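Local coordinates for protein Rab GDP-dissociation inhibitor (Saccharomyces cerevisiae, PDB 2BCG) that holds prenylated Rab GTPases such as Sec4 in their GDP-bound state and extracts GDP-bound Ypt7 from vacuolar membranes, at residues A[185-188]-A[189-193]. Residues are numbered along the deposited sequence; the frame is centred on the assembly and turned at random.
Sequences FGLG and NSTKE
Leu-187 and Thr-191 meet across the short link in which helix 178-184 ends in a Schellman motif and helix 189-199 starts at an N-cap, a worked example of how one helix is ended and the next begun. Gly-186, with positive phi (65°), closes the first helix, and Gly-188 takes the N-cap position of the second. Gly-188 O accepts the first-turn bond from Lys-192 N (3.0 Å, N-H...O 162°). On the buried side, the leucine and threonine side chains cross at about a right angle, with Leu-187 CB 4.1 Å from Thr-191 CG2. With chi1 at -62°, Thr-191 OG1 sits beside the backbone N, where it bonds to Glu-146 OE2, and the methyl is turned to Leu-187; the same carboxylate oxygen receives the N-H of Gly-188, tying the helix start to helix 144-159. The other side is looser: Asn-189 leads away overall, though its CB still lies 3.7 Å from Gly-188 C, and Ser-190 turns away; both are exposed. Helix 189-199 supplies Phe-194 and Met-199 to the geranylgeranyl pocket, and the Thr-191 side chain lies about 8 Å from a bound lipid. Lys-192, extended beyond CG, runs back over the loop carbonyls, its NZ salt-bridged to Asp-179, its CG 3.3 Å from Gly-188 O and its CE 3.4 Å from Leu-187 O.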
loop_
_atom_site.group_PDB
_atom_site.type_symbol
_atom_site.label_atom_id
_atom_site.label_comp_id
_atom_site.label_asym_id
_atom_site.label_seq_id
_atom_site.Cartn_x
_atom_site.Cartn_y
_atom_site.Cartn_z
ATOM N N PHE A 185 -25.433 10.416 29.641
ATOM C CA PHE A 185 -24.265 11.056 30.224
ATOM C C PHE A 185 -24.324 12.579 30.251
ATOM O O PHE A 185 -23.361 13.216 30.658
ATOM C CB PHE A 185 -23.020 10.568 29.481
ATOM C CG PHE A 185 -22.814 9.100 29.623
ATOM C CD1 PHE A 185 -23.209 8.243 28.611
ATOM C CD2 PHE A 185 -22.301 8.567 30.801
ATOM C CE1 PHE A 185 -23.038 6.868 28.752
ATOM C CE2 PHE A 185 -22.130 7.187 30.953
ATOM C CZ PHE A 185 -22.506 6.348 29.930
ATOM N N GLY A 186 -25.437 13.151 29.807
ATOM C CA GLY A 186 -25.671 14.597 29.872
ATOM C C GLY A 186 -24.743 15.449 29.027
ATOM O O GLY A 186 -24.382 16.555 29.416
ATOM N N LEU A 187 -24.337 14.927 27.868
ATOM C CA LEU A 187 -23.362 15.642 27.019
ATOM C C LEU A 187 -24.021 16.705 26.134
ATOM O O LEU A 187 -25.027 16.426 25.491
ATOM C CB LEU A 187 -22.584 14.637 26.160
ATOM C CG LEU A 187 -21.980 13.452 26.913
ATOM C CD1 LEU A 187 -21.316 12.469 25.935
ATOM C CD2 LEU A 187 -21.002 13.938 27.932
ATOM N N GLY A 188 -23.443 17.911 26.090
ATOM C CA GLY A 188 -23.959 18.996 25.247
ATOM C C GLY A 188 -23.582 18.899 23.778
ATOM O O GLY A 188 -22.780 18.047 23.406
ATOM N N ASN A 189 -24.143 19.770 22.941
ATOM C CA ASN A 189 -23.989 19.653 21.481
ATOM C C ASN A 189 -22.550 19.754 20.987
ATOM O O ASN A 189 -22.190 19.049 20.046
ATOM C CB ASN A 189 -24.882 20.650 20.734
ATOM C CG ASN A 189 -26.363 20.315 20.859
ATOM O OD1 ASN A 189 -26.849 19.316 20.307
ATOM N ND2 ASN A 189 -27.090 21.153 21.593
ATOM N N SER A 190 -21.729 20.604 21.609
ATOM C CA SER A 190 -20.322 20.709 21.175
ATOM C C SER A 190 -19.552 19.411 21.480
ATOM O O SER A 190 -18.737 18.966 20.665
ATOM C CB SER A 190 -19.618 21.955 21.728
ATOM O OG SER A 190 -19.677 22.004 23.130
ATOM N N THR A 191 -19.857 18.781 22.614
ATOM C CA THR A 191 -19.228 17.498 22.989
ATOM C C THR A 191 -19.694 16.378 22.075
ATOM O O THR A 191 -18.889 15.534 21.635
ATOM C CB THR A 191 -19.491 17.155 24.467
ATOM O OG1 THR A 191 -18.900 18.162 25.283
ATOM C CG2 THR A 191 -18.898 15.838 24.867
ATOM N N LYS A 192 -20.974 16.395 21.732
ATOM C CA LYS A 192 -21.497 15.425 20.779
ATOM C C LYS A 192 -20.724 15.539 19.465
ATOM O O LYS A 192 -20.306 14.508 18.935
ATOM C CB LYS A 192 -22.993 15.601 20.550
ATOM C CG LYS A 192 -23.880 15.398 21.772
ATOM C CD LYS A 192 -25.322 15.534 21.287
ATOM C CE LYS A 192 -26.278 15.883 22.398
ATOM N NZ LYS A 192 -27.674 15.915 21.858
ATOM N N GLU A 193 -20.532 16.767 18.958
ATOM C CA GLU A 193 -19.825 17.002 17.669
ATOM C C GLU A 193 -18.402 16.478 17.745
ATOM O O GLU A 193 -17.925 15.798 16.825
ATOM C CB GLU A 193 -19.822 18.493 17.265
ATOM C CG GLU A 193 -18.588 18.914 16.388
ATOM C CD GLU A 193 -18.641 20.352 15.878
ATOM O OE1 GLU A 193 -17.736 21.177 16.207
ATOM O OE2 GLU A 193 -19.581 20.648 15.133
#